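Putative uncharacterized protein (Ustilago maydis, PDB 4GNX) binds single-stranded DNA as a subunit, probably the large one, of replication protein A, through a series of OB-fold domains. Local coordinates at residues T98-N101 with S102-I105; R272-I275 with V276-K279; E382-E385 with S386-S389. One frame throughout, in Å; residues are numbered along the deposited sequence.

Contact 1: T98-N101 with S102-I105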
loop_
_atom_site.group_PDB
_atom_site.type_symbol
_atom_site.label_atom_id
_atom_site.label_comp_id
_atom_site.label_asym_id
_atom_site.label_seq_id
_atom_site.Cartn_x
_atom_site.Cartn_y
_atom_site.Cartn_z
ATOM N N THR C 98 29.414 4.260 -3.445
ATOM C CA THR C 98 29.814 3.106 -4.251
ATOM C C THR C 98 31.330 2.957 -4.209
ATOM O O THR C 98 32.068 3.901 -4.478
ATOM C CB THR C 98 29.361 3.200 -5.724
ATOM O OG1 THR C 98 28.084 3.831 -5.804
ATOM C CG2 THR C 98 29.246 1.823 -6.337
ATOM N N PHE C 99 31.785 1.762 -3.858
ATOM C CA PHE C 99 33.196 1.474 -3.826
ATOM C C PHE C 99 33.737 1.345 -5.241
ATOM O O PHE C 99 33.263 0.530 -6.041
ATOM C CB PHE C 99 33.467 0.190 -3.056
ATOM C CG PHE C 99 33.002 0.220 -1.635
ATOM C CD1 PHE C 99 33.086 1.388 -0.875
ATOM C CD2 PHE C 99 32.520 -0.942 -1.034
ATOM C CE1 PHE C 99 32.669 1.408 0.452
ATOM C CE2 PHE C 99 32.102 -0.930 0.290
ATOM C CZ PHE C 99 32.181 0.246 1.035
ATOM N N GLU C 100 34.725 2.181 -5.532
ATOM C CA GLU C 100 35.511 2.083 -6.753
ATOM C C GLU C 100 36.841 1.374 -6.443
ATOM O O GLU C 100 37.133 1.059 -5.284
ATOM C CB GLU C 100 35.726 3.479 -7.366
ATOM C CG GLU C 100 36.163 4.548 -6.364
ATOM C CD GLU C 100 36.221 5.957 -6.948
ATOM O OE1 GLU C 100 36.330 6.106 -8.192
ATOM O OE2 GLU C 100 36.169 6.926 -6.152
ATOM N N ASN C 101 37.638 1.112 -7.473
ATOM C CA ASN C 101 38.913 0.435 -7.269
ATOM C C ASN C 101 39.946 1.220 -6.462
ATOM O O ASN C 101 40.771 0.625 -5.777
ATOM C CB ASN C 101 39.488 -0.071 -8.589
ATOM C CG ASN C 101 38.885 -1.396 -9.004
ATOM O OD1 ASN C 101 39.004 -1.807 -10.154
ATOM N ND2 ASN C 101 38.226 -2.076 -8.059
ATOM N N SER C 102 39.873 2.546 -6.516
ATOM C CA SER C 102 40.750 3.400 -5.713
ATOM C C SER C 102 40.407 3.415 -4.206
ATOM O O SER C 102 41.088 4.078 -3.416
ATOM C CB SER C 102 40.709 4.831 -6.252
ATOM O OG SER C 102 39.711 5.594 -5.588
ATOM N N THR C 103 39.352 2.703 -3.817
ATOM C CA THR C 103 38.805 2.823 -2.469
ATOM C C THR C 103 39.728 2.230 -1.395
ATOM O O THR C 103 40.184 1.090 -1.501
ATOM C CB THR C 103 37.369 2.252 -2.385
ATOM O OG1 THR C 103 36.484 3.098 -3.123
ATOM C CG2 THR C 103 36.863 2.194 -0.949
ATOM N N GLU C 104 39.992 3.041 -0.373
ATOM C CA GLU C 104 40.821 2.676 0.766
ATOM C C GLU C 104 39.946 2.347 1.969
ATOM O O GLU C 104 39.152 3.185 2.420
ATOM C CB GLU C 104 41.742 3.843 1.140
ATOM C CG GLU C 104 42.959 4.044 0.243
ATOM C CD GLU C 104 44.251 3.477 0.834
ATOM O OE1 GLU C 104 44.197 2.607 1.741
ATOM O OE2 GLU C 104 45.340 3.904 0.388
ATOM N N ILE C 105 40.100 1.127 2.480
ATOM C CA ILE C 105 39.491 0.707 3.741
ATOM C C ILE C 105 40.572 0.146 4.671
ATOM O O ILE C 105 41.317 -0.778 4.309
ATOM C CB ILE C 105 38.378 -0.338 3.535
ATOM C CG1 ILE C 105 37.271 0.234 2.649
ATOM C CG2 ILE C 105 37.824 -0.798 4.878
ATOM C CD1 ILE C 105 36.246 -0.783 2.201
#
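The first torsion of Thr103 (chi1 -69°) sets its two branches to separate tasks: OG1 lies beside its own backbone N and swings back to Glu100, while CG2, anti to that N, is aimed at Phe99. Glu100 to Thr103 is a type I beta turn. Its closing bond runs from Thr103 N to Glu100 O, 3.1 Å long with an angle of 151° at the hydrogen. A second, weak bond joins Glu100 N to Thr103 OG1 at 3.1 Å, where the angle falls to 133°. The threonine hydroxyl therefore pairs with the first residue of its own turn, and it also bonds to Lys78 O. Beside this polar pair, Glu100 CG comes to 3.6 Å from Thr103 OG1, the two side chains crossing at about a right angle, and the carboxylate goes on to a salt bridge with Arg80.

On the apolar side, Thr103 CG2 approaches Phe99 CD1 obliquely at 3.9 Å, while Ile105 CD1 lies over one face of the ring, 4.4 Å from Phe99 CZ. The turn thus joins two strands of the chain's first OB-fold nucleic acid binding domain: strand 95-99, paired with strands 80-83 and 51-57, and strand 104-107, paired with strand 73-77; Phe99 and Ile105 pack on Ile76 and Leu68, and Thr103 and Ile105 meet Phe64 of helix 59-64.

Contact 2: R272-I275 with V276-K279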
loop_
_atom_site.group_PDB
_atom_site.type_symbol
_atom_site.label_atom_id
_atom_site.label_comp_id
_atom_site.label_asym_id
_atom_site.label_seq_id
_atom_site.Cartn_x
_atom_site.Cartn_y
_atom_site.Cartn_z
ATOM N N ARG C 272 -0.416 -8.890 0.840
ATOM C CA ARG C 272 -1.075 -8.059 -0.169
ATOM C C ARG C 272 -0.486 -8.329 -1.553
ATOM O O ARG C 272 0.721 -8.505 -1.701
ATOM C CB ARG C 272 -1.032 -6.563 0.151
ATOM C CG ARG C 272 -2.382 -5.891 -0.120
ATOM C CD ARG C 272 -2.314 -4.531 -0.821
ATOM N NE ARG C 272 -2.008 -3.359 0.019
ATOM C CZ ARG C 272 -2.099 -3.289 1.351
ATOM N NH1 ARG C 272 -2.511 -4.316 2.089
ATOM N NH2 ARG C 272 -1.769 -2.162 1.969
ATOM N N ARG C 273 -1.352 -8.388 -2.557
ATOM C CA ARG C 273 -0.950 -8.699 -3.921
ATOM C C ARG C 273 -1.708 -7.819 -4.902
ATOM O O ARG C 273 -2.728 -7.244 -4.563
ATOM C CB ARG C 273 -1.228 -10.179 -4.227
ATOM C CG ARG C 273 -0.325 -11.160 -3.497
ATOM C CD ARG C 273 0.889 -11.494 -4.338
ATOM N NE ARG C 273 2.007 -12.047 -3.568
ATOM C CZ ARG C 273 3.162 -11.414 -3.364
ATOM N NH1 ARG C 273 3.351 -10.198 -3.873
ATOM N NH2 ARG C 273 4.131 -12.000 -2.660
ATOM N N THR C 274 -1.206 -7.686 -6.113
ATOM C CA THR C 274 -2.015 -7.098 -7.168
ATOM C C THR C 274 -2.591 -8.242 -8.011
ATOM O O THR C 274 -2.088 -9.370 -7.975
ATOM C CB THR C 274 -1.215 -6.116 -8.046
ATOM O OG1 THR C 274 -0.302 -6.849 -8.883
ATOM C CG2 THR C 274 -0.451 -5.139 -7.168
ATOM N N ILE C 275 -3.640 -7.948 -8.766
ATOM C CA ILE C 275 -4.297 -8.945 -9.593
ATOM C C ILE C 275 -3.305 -9.618 -10.568
ATOM O O ILE C 275 -3.377 -10.842 -10.831
ATOM C CB ILE C 275 -5.485 -8.314 -10.340
ATOM C CG1 ILE C 275 -6.568 -7.896 -9.340
ATOM C CG2 ILE C 275 -6.016 -9.246 -11.419
ATOM C CD1 ILE C 275 -7.589 -6.926 -9.894
ATOM N N VAL C 276 -2.362 -8.839 -11.093
ATOM C CA VAL C 276 -1.398 -9.433 -11.985
ATOM C C VAL C 276 -0.523 -10.424 -11.214
ATOM O O VAL C 276 -0.228 -11.510 -11.723
ATOM C CB VAL C 276 -0.567 -8.397 -12.752
ATOM C CG1 VAL C 276 0.373 -7.635 -11.831
ATOM C CG2 VAL C 276 0.214 -9.087 -13.854
ATOM N N GLN C 277 -0.147 -10.064 -9.984
ATOM C CA GLN C 277 0.686 -10.940 -9.159
ATOM C C GLN C 277 -0.038 -12.241 -8.865
ATOM O O GLN C 277 0.528 -13.316 -9.047
ATOM C CB GLN C 277 1.103 -10.266 -7.865
ATOM C CG GLN C 277 2.121 -9.170 -8.077
ATOM C CD GLN C 277 2.433 -8.419 -6.812
ATOM O OE1 GLN C 277 1.540 -8.047 -6.053
ATOM N NE2 GLN C 277 3.711 -8.184 -6.580
ATOM N N VAL C 278 -1.304 -12.140 -8.460
ATOM C CA VAL C 278 -2.104 -13.313 -8.149
ATOM C C VAL C 278 -2.106 -14.307 -9.293
ATOM O O VAL C 278 -1.824 -15.487 -9.066
ATOM C CB VAL C 278 -3.547 -12.948 -7.768
ATOM C CG1 VAL C 278 -4.372 -14.209 -7.509
ATOM C CG2 VAL C 278 -3.551 -12.043 -6.537
ATOM N N LYS C 279 -2.386 -13.838 -10.513
ATOM C CA LYS C 279 -2.364 -14.696 -11.710
ATOM C C LYS C 279 -0.960 -15.164 -12.125
ATOM O O LYS C 279 -0.778 -16.336 -12.433
ATOM C CB LYS C 279 -3.052 -14.005 -12.876
ATOM C CG LYS C 279 -4.534 -13.751 -12.666
ATOM C CD LYS C 279 -4.919 -12.435 -13.318
ATOM C CE LYS C 279 -6.409 -12.319 -13.577
ATOM N NZ LYS C 279 -6.849 -13.266 -14.631
#
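Thr274 and Gln277 form a capping box at the N-terminus of helix 275-280, with Thr274 as the N-cap. Its two side chain to backbone bonds run in opposite senses. Thr274 N donates to Gln277 OE1 at 2.8 Å with an angle of 155°, in the carbonyl plane and on a lone pair of the amide oxygen; the return bond, Gln277 N to Thr274 OG1, is straight enough (159°) but long at 3.4 Å and weak. With its chain extended beyond CG, the glutamine spans the distance back to the cap.

Backbone bonds start the helix just behind the box: Val278 N donates to Thr274 O at 2.9 Å and Lys279 N to Ile275 O at 3.2 Å. The first amides inside the helix are held from outside it, Ile275 N by Asp352 and Val276 N by Thr354.

Apolar packing flanks the cap. Val278 CG2 lies 3.8 Å from Arg273 CB and, with Ile275, rests on Met357 of strand 355-362 and on strand 290-310. The methylenes of Lys279 run alongside Ile275, Lys279 CE 3.8 Å from Ile275 CG2.

The last kind is a polar approach without a bond. Arg273, bent at chi2, brings its guanidinium across the Gln277 amide with the planes 88° apart, and Arg273 NH1 stops 3.4 Å from Gln277 NE2, both of them donors.

Contact 3: E382-E385 with S386-S389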
loop_
_atom_site.group_PDB
_atom_site.type_symbol
_atom_site.label_atom_id
_atom_site.label_comp_id
_atom_site.label_asym_id
_atom_site.label_seq_id
_atom_site.Cartn_x
_atom_site.Cartn_y
_atom_site.Cartn_z
ATOM N N GLU C 382 -39.105 -7.269 -7.110
ATOM C CA GLU C 382 -40.535 -7.529 -7.310
ATOM C C GLU C 382 -41.368 -6.274 -7.590
ATOM O O GLU C 382 -42.551 -6.378 -7.939
ATOM C CB GLU C 382 -41.126 -8.269 -6.112
ATOM C CG GLU C 382 -40.790 -9.746 -6.093
ATOM C CD GLU C 382 -41.314 -10.458 -4.857
ATOM O OE1 GLU C 382 -41.156 -9.917 -3.741
ATOM O OE2 GLU C 382 -41.879 -11.563 -5.002
ATOM N N GLU C 383 -40.760 -5.101 -7.430
ATOM C CA GLU C 383 -41.461 -3.838 -7.653
ATOM C C GLU C 383 -41.045 -3.132 -8.933
ATOM O O GLU C 383 -41.896 -2.574 -9.627
ATOM C CB GLU C 383 -41.281 -2.918 -6.464
ATOM C CG GLU C 383 -41.881 -3.494 -5.204
ATOM C CD GLU C 383 -41.417 -2.786 -3.956
ATOM O OE1 GLU C 383 -40.356 -2.131 -3.996
ATOM O OE2 GLU C 383 -42.111 -2.895 -2.926
ATOM N N SER C 384 -39.746 -3.140 -9.230
ATOM C CA SER C 384 -39.265 -2.754 -10.551
ATOM C C SER C 384 -37.816 -3.181 -10.764
ATOM O O SER C 384 -36.985 -3.083 -9.859
ATOM C CB SER C 384 -39.439 -1.250 -10.809
ATOM O OG SER C 384 -38.449 -0.493 -10.148
ATOM N N GLU C 385 -37.535 -3.655 -11.977
ATOM C CA GLU C 385 -36.203 -4.092 -12.367
ATOM C C GLU C 385 -35.255 -2.926 -12.280
ATOM O O GLU C 385 -34.083 -3.091 -11.940
ATOM C CB GLU C 385 -36.204 -4.616 -13.806
ATOM C CG GLU C 385 -37.291 -5.633 -14.132
ATOM C CD GLU C 385 -37.232 -6.891 -13.274
ATOM O OE1 GLU C 385 -36.117 -7.338 -12.920
ATOM O OE2 GLU C 385 -38.315 -7.441 -12.963
ATOM N N SER C 386 -35.791 -1.754 -12.612
ATOM C CA SER C 386 -35.081 -0.483 -12.607
ATOM C C SER C 386 -34.445 -0.186 -11.259
ATOM O O SER C 386 -33.252 0.107 -11.189
ATOM C CB SER C 386 -36.040 0.645 -12.980
ATOM O OG SER C 386 -37.317 0.434 -12.385
ATOM N N GLU C 387 -35.229 -0.272 -10.187
ATOM C CA GLU C 387 -34.700 0.012 -8.851
ATOM C C GLU C 387 -33.775 -1.089 -8.358
ATOM O O GLU C 387 -32.871 -0.848 -7.550
ATOM C CB GLU C 387 -35.829 0.263 -7.863
ATOM C CG GLU C 387 -36.569 1.546 -8.184
ATOM C CD GLU C 387 -36.900 2.361 -6.952
ATOM O OE1 GLU C 387 -37.875 2.002 -6.250
ATOM O OE2 GLU C 387 -36.191 3.372 -6.704
ATOM N N PHE C 388 -34.009 -2.296 -8.864
ATOM C CA PHE C 388 -33.159 -3.435 -8.574
ATOM C C PHE C 388 -31.800 -3.341 -9.287
ATOM O O PHE C 388 -30.769 -3.675 -8.702
ATOM C CB PHE C 388 -33.887 -4.732 -8.918
ATOM C CG PHE C 388 -32.977 -5.886 -9.132
ATOM C CD1 PHE C 388 -32.549 -6.650 -8.061
ATOM C CD2 PHE C 388 -32.531 -6.209 -10.413
ATOM C CE1 PHE C 388 -31.694 -7.727 -8.260
ATOM C CE2 PHE C 388 -31.676 -7.280 -10.620
ATOM C CZ PHE C 388 -31.254 -8.042 -9.541
ATOM N N SER C 389 -31.784 -2.899 -10.541
ATOM C CA SER C 389 -30.503 -2.724 -11.221
ATOM C C SER C 389 -29.752 -1.460 -10.754
ATOM O O SER C 389 -28.531 -1.420 -10.787
ATOM C CB SER C 389 -30.657 -2.788 -12.741
ATOM O OG SER C 389 -31.215 -1.595 -13.237
#
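Ser384 overlaps Ser386 hydroxyl to hydroxyl: the two OG atoms are 2.7 Å apart and hydrogen-bonded. Either serine could be the donor. In both residues OG sits between the backbone N and the carbonyl carbon (chi1 77° in Ser384, 39° in Ser386), a choice that turns the two hydroxyls toward each other across the first turn of helix 385-395. Glu387 packs its CG against Ser384 OG at 3.4 Å, and its chain then bends at chi2.

The main chain gives the evidence for where the helix starts. Phe388 N donates to Ser384 O at 3.2 Å, and Ser389 N donates to Glu385 O at 2.7 Å. The carbonyl oxygen of Glu385 has a further neighbour, because the ring of Phe388 presents its edge to it, with Phe388 CD2 at 3.8 Å from Glu385 O and the oxygen close to the ring plane. Although Phe388 begins by pointing toward the preceding segment, its ring turns off to the other side, where it is buried against Leu377 and Arg381 of helix 374-381 and Gln303 of strand 290-310.

Glu385 OE1 forms a salt bridge with Arg381 of the preceding helix, tying the new helix start to the end of the old one. Glu383 OE1 and Glu387 OE1 stay 5.3 Å apart; the mutual repulsion expected of two carboxylates may be eased in part by the positive end of the helix dipole.

Ser384 thus occupies the N-cap position of a helix that follows another after a short turn, consistent with the helix-turn-helix element known in the C-terminal OB domain of the large replication protein A subunit.

In the fold
The three contacts follow in series along an extended chain and none touches another. Contacts 1 and 3 lie on opposite sides of the chain's centre, their centres about 74 Å apart; contact 2 sits between them in sequence, with its centre about 41 Å from that of contact 1 and 35 Å from that of contact 3. Contacts 2 and 3 share a support, since both pack side chains on strand 290-310. All three are near the bound nucleic acid: nearest atoms are about 4 Å away for contacts 1 and 2, and about 8 Å for contact 3. The zinc site of Cys311, Cys316, Cys330 and Cys333 is built from none of these segments.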